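Local atomic coordinates of PbICP-C (Plasmodium berghei, PDB entry 3PNR), a protein that probably inhibits papain-like cysteine peptidases as the C-terminal part of a malaria-parasite falstatin-type inhibitor. Residues T40-V51 against G176-Q187; L68-K76 against F95-P105. One frame throughout, in Å; residues are numbered along the deposited sequence.

Interaction 1 of 2, residues T40-V51 against G176-Q187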
# COMPACT_ATOMS: atom_id res chain seq x y z
N THR B 40 6.60 17.04 -6.46
CA THR B 40 5.63 17.33 -7.51
C THR B 40 6.33 17.89 -8.73
O THR B 40 7.12 18.84 -8.63
CB THR B 40 4.61 18.35 -7.01
OG1 THR B 40 3.90 17.81 -5.88
CG2 THR B 40 3.63 18.72 -8.11
N ASN B 41 6.04 17.32 -9.90
CA ASN B 41 6.70 17.76 -11.13
C ASN B 41 5.90 17.54 -12.41
O ASN B 41 4.86 16.88 -12.41
CB ASN B 41 8.07 17.10 -11.27
CG ASN B 41 7.98 15.61 -11.44
OD1 ASN B 41 8.00 15.11 -12.56
ND2 ASN B 41 7.87 14.88 -10.34
N GLN B 42 6.43 18.09 -13.49
CA GLN B 42 5.79 18.08 -14.79
C GLN B 42 6.80 17.57 -15.81
O GLN B 42 8.01 17.68 -15.60
CB GLN B 42 5.37 19.50 -15.14
CG GLN B 42 4.33 19.63 -16.22
CD GLN B 42 3.73 21.04 -16.27
OE1 GLN B 42 3.64 21.72 -15.24
NE2 GLN B 42 3.32 21.46 -17.46
N GLU B 43 6.32 16.99 -16.90
CA GLU B 43 7.20 16.51 -17.96
C GLU B 43 6.45 16.46 -19.28
O GLU B 43 5.64 15.55 -19.49
CB GLU B 43 7.78 15.13 -17.62
CG GLU B 43 8.76 14.56 -18.65
CD GLU B 43 9.25 13.16 -18.31
OE1 GLU B 43 8.81 12.61 -17.27
OE2 GLU B 43 10.07 12.59 -19.06
N THR B 44 6.69 17.43 -20.15
CA THR B 44 6.10 17.37 -21.48
C THR B 44 6.98 16.55 -22.40
O THR B 44 8.20 16.50 -22.24
CB THR B 44 5.87 18.76 -22.09
OG1 THR B 44 5.08 19.55 -21.20
CG2 THR B 44 5.12 18.62 -23.42
N ILE B 45 6.35 15.88 -23.36
CA ILE B 45 7.07 15.02 -24.28
C ILE B 45 6.31 14.92 -25.60
O ILE B 45 5.18 14.44 -25.65
CB ILE B 45 7.32 13.63 -23.68
CG1 ILE B 45 7.79 12.65 -24.76
CG2 ILE B 45 6.06 13.11 -23.01
CD1 ILE B 45 8.15 11.28 -24.22
N THR B 46 6.95 15.41 -26.66
CA THR B 46 6.32 15.50 -27.97
C THR B 46 6.36 14.18 -28.75
O THR B 46 7.31 13.41 -28.64
CB THR B 46 6.97 16.62 -28.81
OG1 THR B 46 8.34 16.29 -29.08
CG2 THR B 46 6.90 17.95 -28.06
N GLN B 47 5.31 13.94 -29.52
CA GLN B 47 5.21 12.74 -30.34
C GLN B 47 4.50 13.01 -31.66
O GLN B 47 3.35 13.46 -31.68
CB GLN B 47 4.50 11.63 -29.58
CG GLN B 47 5.41 10.90 -28.61
CD GLN B 47 6.55 10.21 -29.31
OE1 GLN B 47 6.37 9.62 -30.38
NE2 GLN B 47 7.74 10.27 -28.72
N SER B 48 5.19 12.72 -32.76
CA SER B 48 4.62 12.86 -34.10
C SER B 48 3.90 11.59 -34.52
O SER B 48 4.40 10.48 -34.30
CB SER B 48 5.73 13.20 -35.11
OG SER B 48 6.86 12.36 -34.92
N LEU B 49 2.72 11.74 -35.12
CA LEU B 49 1.92 10.58 -35.49
C LEU B 49 1.14 10.73 -36.80
O LEU B 49 0.50 11.75 -37.04
CB LEU B 49 0.94 10.21 -34.38
CG LEU B 49 1.48 9.28 -33.30
CD1 LEU B 49 0.34 8.49 -32.70
CD2 LEU B 49 2.54 8.35 -33.88
N SER B 50 1.20 9.69 -37.62
CA SER B 50 0.38 9.61 -38.82
C SER B 50 -1.03 9.26 -38.39
O SER B 50 -1.22 8.42 -37.51
CB SER B 50 0.92 8.52 -39.74
OG SER B 50 2.33 8.42 -39.64
N VAL B 51 -2.02 9.90 -39.00
CA VAL B 51 -3.42 9.61 -38.68
C VAL B 51 -3.68 8.11 -38.70
O VAL B 51 -3.02 7.36 -39.42
CB VAL B 51 -4.39 10.31 -39.67
CG1 VAL B 51 -5.82 9.86 -39.40
CG2 VAL B 51 -4.27 11.82 -39.56
N GLY B 176 3.40 15.10 -4.08
CA GLY B 176 4.29 14.43 -5.01
C GLY B 176 3.67 13.93 -6.28
O GLY B 176 3.99 12.83 -6.75
N ALA B 177 2.78 14.73 -6.87
CA ALA B 177 2.15 14.39 -8.14
C ALA B 177 3.12 14.52 -9.32
O ALA B 177 3.70 15.58 -9.53
CB ALA B 177 0.90 15.25 -8.37
N ASN B 178 3.30 13.42 -10.06
CA ASN B 178 4.12 13.41 -11.26
C ASN B 178 3.22 13.48 -12.50
O ASN B 178 2.51 12.52 -12.82
CB ASN B 178 4.98 12.14 -11.34
CG ASN B 178 6.11 12.13 -10.33
OD1 ASN B 178 7.28 12.13 -10.70
ND2 ASN B 178 5.76 12.10 -9.04
N THR B 179 3.28 14.60 -13.21
CA THR B 179 2.38 14.83 -14.33
C THR B 179 3.09 14.68 -15.66
O THR B 179 4.20 15.20 -15.85
CB THR B 179 1.75 16.21 -14.22
OG1 THR B 179 1.20 16.37 -12.90
CG2 THR B 179 0.65 16.39 -15.26
N LYS B 180 2.47 13.93 -16.58
CA LYS B 180 3.01 13.75 -17.92
C LYS B 180 2.09 14.33 -18.99
O LYS B 180 0.99 13.83 -19.21
CB LYS B 180 3.25 12.27 -18.23
CG LYS B 180 4.09 11.52 -17.20
CD LYS B 180 5.43 12.18 -16.91
CE LYS B 180 6.36 11.21 -16.19
NZ LYS B 180 7.20 11.89 -15.17
N ILE B 181 2.55 15.40 -19.64
CA ILE B 181 1.88 15.94 -20.82
C ILE B 181 2.50 15.37 -22.09
O ILE B 181 3.69 15.52 -22.34
CB ILE B 181 2.02 17.46 -20.89
CG1 ILE B 181 1.60 18.09 -19.56
CG2 ILE B 181 1.23 18.00 -22.08
CD1 ILE B 181 2.38 19.33 -19.21
N ILE B 182 1.68 14.71 -22.90
CA ILE B 182 2.11 14.27 -24.21
C ILE B 182 1.63 15.29 -25.23
O ILE B 182 0.42 15.56 -25.33
CB ILE B 182 1.51 12.91 -24.59
CG1 ILE B 182 1.62 11.94 -23.41
CG2 ILE B 182 2.20 12.36 -25.82
CD1 ILE B 182 2.96 12.00 -22.73
N TYR B 183 2.57 15.87 -25.97
CA TYR B 183 2.22 16.79 -27.05
C TYR B 183 2.24 16.05 -28.38
O TYR B 183 3.29 15.88 -29.00
CB TYR B 183 3.17 17.98 -27.08
CG TYR B 183 2.76 19.01 -28.10
CD1 TYR B 183 1.54 19.67 -27.99
CD2 TYR B 183 3.58 19.31 -29.17
CE1 TYR B 183 1.15 20.61 -28.92
CE2 TYR B 183 3.20 20.25 -30.11
CZ TYR B 183 1.98 20.90 -29.99
OH TYR B 183 1.61 21.84 -30.92
N VAL B 184 1.07 15.59 -28.81
CA VAL B 184 0.93 14.76 -29.99
C VAL B 184 0.48 15.55 -31.22
O VAL B 184 -0.45 16.37 -31.14
CB VAL B 184 -0.07 13.61 -29.74
CG1 VAL B 184 -0.36 12.86 -31.04
CG2 VAL B 184 0.45 12.67 -28.67
N THR B 185 1.14 15.31 -32.34
CA THR B 185 0.76 15.94 -33.61
C THR B 185 0.21 14.89 -34.56
O THR B 185 0.93 13.97 -34.97
CB THR B 185 1.96 16.65 -34.27
OG1 THR B 185 2.87 15.68 -34.79
CG2 THR B 185 2.69 17.54 -33.26
N VAL B 186 -1.07 15.01 -34.91
CA VAL B 186 -1.68 14.13 -35.89
C VAL B 186 -1.53 14.70 -37.30
O VAL B 186 -2.07 15.76 -37.62
CB VAL B 186 -3.17 13.88 -35.60
CG1 VAL B 186 -3.80 13.02 -36.70
CG2 VAL B 186 -3.35 13.23 -34.24
N GLN B 187 -0.78 14.00 -38.15
CA GLN B 187 -0.54 14.46 -39.51
C GLN B 187 -0.90 13.37 -40.51
O GLN B 187 -0.58 12.20 -40.32
CB GLN B 187 0.93 14.85 -39.68
CG GLN B 187 1.85 13.67 -39.91
CD GLN B 187 3.24 13.89 -39.36
OE1 GLN B 187 3.41 14.57 -38.34
NE2 GLN B 187 4.25 13.32 -40.01
OXT GLN B 187 -1.53 13.65 -41.54
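Ile-45 lays its CG2 methyl against the CD1 tip of Ile-182, the two side chains running side by side and pointing the same way. Further along the same face, Glu-43 reaches out fully extended, with CG opposite its backbone N (chi1 -178°), while Lys-180 bends back to meet it. NZ of Lys-180 approaches OE1 of Glu-43 nearly end-on at 2.7 Å, forming a salt bridge. Next to this pair, ND2 of Asn-41 donates a straight bond of 2.8 Å to OD1 of Asn-178. The two amides stand almost at right angles (86°), and the donor sits above the carbonyl plane. Each amide has a second partner: ND2 of Asn-41 also bonds Gln-39 O, and OD1 of Asn-178 also accepts from Ser-37 N.

The face bearing Thr-44, Thr-46 and Tyr-183 is rich in hydroxyls but also carries Ile-181. Thr-44 OG1 lies 3.4 Å from Ile-181 CD1, and the CG2 methyl of Thr-46 meets the ring edge of Tyr-183 at CD2, 3.8 Å away. Thr-44, Thr-46 and Ser-48 are exposed, whereas Thr-179 and Ile-181 are buried.

Strands 41-49 and 178-186 run parallel, with alternate residues of the first, such as Ile-45, Gln-47 and Leu-49, using both N and O towards the second. The pairing closes at the chain terminus, where Gln-187 N donates a hydrogen bond to Leu-49 O (2.8 Å) and Val-51 N one to Gln-187 O (3.0 Å). Ile-45 also rests on Leu-31 and Leu-33 of strand 29-33 in the other sheet. The chemistry implies that parallel backbone pairing holds the outermost strand 41-49, supplemented on one face by aliphatic contacts, an amide pair and a salt bridge.

Interaction 2 of 2, residues L68-K76 against F95-P105. With CD (cadmium ion), chain F.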
# COMPACT_ATOMS: atom_id res chain seq x y z
N LEU B 68 -2.05 6.30 -8.13
CA LEU B 68 -2.46 5.70 -9.40
C LEU B 68 -2.34 6.67 -10.59
O LEU B 68 -2.35 7.89 -10.42
CB LEU B 68 -3.87 5.08 -9.33
CG LEU B 68 -5.11 5.88 -8.89
CD1 LEU B 68 -4.88 7.38 -8.88
CD2 LEU B 68 -6.28 5.51 -9.80
N TRP B 69 -2.21 6.11 -11.79
CA TRP B 69 -2.18 6.90 -13.02
C TRP B 69 -3.60 7.20 -13.50
O TRP B 69 -4.41 6.28 -13.69
CB TRP B 69 -1.45 6.12 -14.11
CG TRP B 69 0.03 6.08 -13.94
CD1 TRP B 69 0.76 5.04 -13.46
CD2 TRP B 69 0.96 7.12 -14.26
NE1 TRP B 69 2.10 5.37 -13.45
CE2 TRP B 69 2.25 6.64 -13.94
CE3 TRP B 69 0.84 8.42 -14.78
CZ2 TRP B 69 3.40 7.40 -14.13
CZ3 TRP B 69 1.98 9.18 -14.96
CH2 TRP B 69 3.25 8.67 -14.64
N VAL B 70 -3.89 8.48 -13.70
CA VAL B 70 -5.19 8.91 -14.21
C VAL B 70 -5.05 9.77 -15.47
O VAL B 70 -4.24 10.70 -15.51
CB VAL B 70 -5.94 9.72 -13.14
CG1 VAL B 70 -7.37 10.01 -13.56
CG2 VAL B 70 -5.91 8.98 -11.83
N LEU B 71 -5.82 9.45 -16.50
CA LEU B 71 -5.88 10.32 -17.68
C LEU B 71 -6.75 11.51 -17.33
O LEU B 71 -7.94 11.36 -17.04
CB LEU B 71 -6.46 9.60 -18.89
CG LEU B 71 -6.93 10.54 -20.01
CD1 LEU B 71 -5.76 11.16 -20.77
CD2 LEU B 71 -7.88 9.82 -20.96
N LEU B 72 -6.16 12.70 -17.35
CA LEU B 72 -6.81 13.88 -16.81
C LEU B 72 -7.43 14.80 -17.86
O LEU B 72 -8.34 15.57 -17.54
CB LEU B 72 -5.84 14.68 -15.93
CG LEU B 72 -5.51 14.06 -14.57
CD1 LEU B 72 -4.43 14.87 -13.89
CD2 LEU B 72 -6.77 13.97 -13.70
N GLY B 73 -6.94 14.74 -19.09
CA GLY B 73 -7.49 15.61 -20.11
C GLY B 73 -6.81 15.64 -21.46
O GLY B 73 -5.63 15.30 -21.59
N ILE B 74 -7.59 16.03 -22.47
CA ILE B 74 -7.09 16.34 -23.81
C ILE B 74 -7.37 17.82 -24.07
O ILE B 74 -8.52 18.26 -23.92
CB ILE B 74 -7.80 15.50 -24.88
CG1 ILE B 74 -7.87 14.04 -24.46
CG2 ILE B 74 -7.07 15.62 -26.22
CD1 ILE B 74 -6.60 13.25 -24.73
N HIS B 75 -6.35 18.59 -24.42
CA HIS B 75 -6.52 20.03 -24.66
C HIS B 75 -5.94 20.48 -26.00
O HIS B 75 -4.98 19.90 -26.51
CB HIS B 75 -5.88 20.86 -23.54
CG HIS B 75 -6.27 20.43 -22.17
ND1 HIS B 75 -7.39 20.90 -21.53
CD2 HIS B 75 -5.68 19.57 -21.30
CE1 HIS B 75 -7.48 20.34 -20.33
NE2 HIS B 75 -6.45 19.53 -20.17
N LYS B 76 -6.52 21.53 -26.57
CA LYS B 76 -5.88 22.23 -27.68
C LYS B 76 -4.95 23.27 -27.08
O LYS B 76 -3.84 23.48 -27.58
CB LYS B 76 -6.91 22.88 -28.60
CG LYS B 76 -7.54 21.92 -29.59
CD LYS B 76 -6.47 21.25 -30.44
CE LYS B 76 -7.00 20.01 -31.15
NZ LYS B 76 -8.21 20.31 -31.97
N PHE B 95 -11.48 8.97 -23.25
CA PHE B 95 -11.70 10.10 -24.16
C PHE B 95 -11.97 9.69 -25.60
O PHE B 95 -11.10 9.14 -26.28
CB PHE B 95 -10.54 11.10 -24.12
CG PHE B 95 -10.85 12.39 -24.83
CD1 PHE B 95 -11.51 13.42 -24.17
CD2 PHE B 95 -10.52 12.56 -26.17
CE1 PHE B 95 -11.81 14.61 -24.82
CE2 PHE B 95 -10.81 13.74 -26.82
CZ PHE B 95 -11.46 14.76 -26.15
N PHE B 96 -13.18 9.98 -26.08
CA PHE B 96 -13.57 9.66 -27.45
C PHE B 96 -14.19 10.86 -28.15
O PHE B 96 -15.28 11.31 -27.80
CB PHE B 96 -14.55 8.48 -27.47
CG PHE B 96 -14.04 7.26 -26.75
CD1 PHE B 96 -12.94 6.57 -27.21
CD2 PHE B 96 -14.67 6.82 -25.60
CE1 PHE B 96 -12.47 5.44 -26.54
CE2 PHE B 96 -14.21 5.70 -24.92
CZ PHE B 96 -13.11 5.01 -25.40
N SER B 97 -13.49 11.40 -29.15
CA SER B 97 -14.02 12.49 -29.95
C SER B 97 -13.83 12.21 -31.44
O SER B 97 -13.24 11.20 -31.82
CB SER B 97 -13.36 13.83 -29.58
OG SER B 97 -12.04 13.92 -30.11
N GLU B 98 -14.35 13.11 -32.28
CA GLU B 98 -14.21 12.97 -33.72
C GLU B 98 -12.74 13.04 -34.12
O GLU B 98 -12.30 12.36 -35.04
CB GLU B 98 -15.01 14.04 -34.45
CG GLU B 98 -14.66 15.48 -34.05
CD GLU B 98 -15.28 16.52 -34.97
OE1 GLU B 98 -16.34 16.23 -35.57
OE2 GLU B 98 -14.70 17.62 -35.09
N GLU B 99 -11.98 13.87 -33.41
CA GLU B 99 -10.58 14.13 -33.75
C GLU B 99 -9.62 13.10 -33.16
O GLU B 99 -8.68 12.66 -33.83
CB GLU B 99 -10.17 15.52 -33.28
CG GLU B 99 -11.11 16.63 -33.74
CD GLU B 99 -10.76 17.97 -33.13
OE1 GLU B 99 -10.43 18.01 -31.92
OE2 GLU B 99 -10.81 18.98 -33.85
N ILE B 100 -9.86 12.71 -31.91
CA ILE B 100 -8.92 11.84 -31.20
C ILE B 100 -9.62 10.97 -30.16
O ILE B 100 -10.71 11.29 -29.69
CB ILE B 100 -7.83 12.68 -30.49
CG1 ILE B 100 -6.69 11.79 -29.97
CG2 ILE B 100 -8.45 13.53 -29.37
CD1 ILE B 100 -5.38 12.54 -29.74
N SER B 101 -8.99 9.85 -29.82
CA SER B 101 -9.51 9.00 -28.75
C SER B 101 -8.38 8.47 -27.85
O SER B 101 -7.38 7.91 -28.34
CB SER B 101 -10.34 7.84 -29.31
OG SER B 101 -9.50 6.81 -29.80
N VAL B 102 -8.53 8.67 -26.54
CA VAL B 102 -7.55 8.18 -25.57
C VAL B 102 -8.22 7.52 -24.36
O VAL B 102 -9.22 8.00 -23.82
CB VAL B 102 -6.58 9.29 -25.11
CG1 VAL B 102 -5.30 8.68 -24.57
CG2 VAL B 102 -6.27 10.25 -26.26
N THR B 103 -7.65 6.40 -23.93
CA THR B 103 -8.25 5.58 -22.88
C THR B 103 -7.63 5.82 -21.51
O THR B 103 -6.44 6.15 -21.40
CB THR B 103 -8.12 4.10 -23.22
OG1 THR B 103 -6.74 3.81 -23.50
CG2 THR B 103 -8.97 3.76 -24.43
N GLN B 104 -8.43 5.66 -20.45
CA GLN B 104 -7.92 5.70 -19.08
C GLN B 104 -6.92 4.57 -18.89
O GLN B 104 -7.13 3.46 -19.38
CB GLN B 104 -9.06 5.56 -18.08
CG GLN B 104 -9.91 6.81 -17.90
CD GLN B 104 -9.16 7.93 -17.19
OE1 GLN B 104 -8.12 7.71 -16.57
NE2 GLN B 104 -9.70 9.14 -17.28
N PRO B 105 -5.82 4.84 -18.16
CA PRO B 105 -4.85 3.75 -17.97
C PRO B 105 -5.49 2.55 -17.29
O PRO B 105 -6.33 2.72 -16.40
CB PRO B 105 -3.77 4.39 -17.08
CG PRO B 105 -3.90 5.87 -17.33
CD PRO B 105 -5.38 6.10 -17.54
CD CD F . -8.06 23.21 -21.91
O HOH W 1 -10.16 21.82 -21.96
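Gln-104 turns its amide onto the backbone of Leu-71 and uses both ends of it. OE1 of Gln-104 accepts from Leu-71 N at 2.9 Å, and NE2 of Gln-104 donates at 2.8 Å to Leu-71 O, in the carbonyl plane and on a lone pair. CG of Gln-104 lies beside the backbone N, opposite the carbonyl carbon (chi1 -76°), and the chain then bends at chi2 (-70°), which turns the amide to Leu-71. The same NE2 also bonds Lys-93 O, so three hydrogen bonds hold the amide, two of them from NE2. Pro-105 continues the contact, its CD packed 3.9 Å from Leu-71 CB and its CG on Trp-69 CB.

Ile-74 fills the middle. With CG1 lying beside the backbone N and opposite the carbonyl carbon (chi1 -46°), that methylene sits over the centre of the Phe-95 ring, 3.5 Å from the centroid, in a CH-pi contact. The branches separate from there: CD1 of Ile-74 lies against Val-102 CG2, whereas CG2 of Ile-74 meets Ile-100 CG2 at 4.0 Å.

At the far end Lys-76, bent at chi2 and chi4, brings NZ to Glu-99 OE1 at 3.2 Å. This salt bridge uses the syn side of the carboxylate from out of its plane. His-75 points away from segment 95-105, and its ND1 binds cadmium at 2.4 Å, with a water and Asp-77 among the other ligands. Leu-72 and Gly-73, both facing Val-164, form a classic beta bulge just before Ile-74. Side chains, rather than paired backbones, join the two sheets here, as is typical of the immunoglobulin-like beta sandwich expected for chagasin-type inhibitors.

After strand 29-33 the chain forms strand 41-49, which pairs with the C-terminal strand 178-186; interaction 1 therefore closes a loop spanning nearly the whole fold. Interaction 2 closes a much shorter one, in which strand 68-75 leads through a strandless connection to the hairpin of 95-105. Its span lies wholly within that of interaction 1, and the two do not cross. In the four-stranded sheet they involve opposite edges, 41-49 being one outermost strand and 68-75 the other, with 159-168 separating 178-186 from 68-75. Interaction 1 works within that sheet, whereas interaction 2 ties its far edge to the five-stranded sheet. They touch where Lys-180 CG packs 3.9 Å from Trp-69 CZ3.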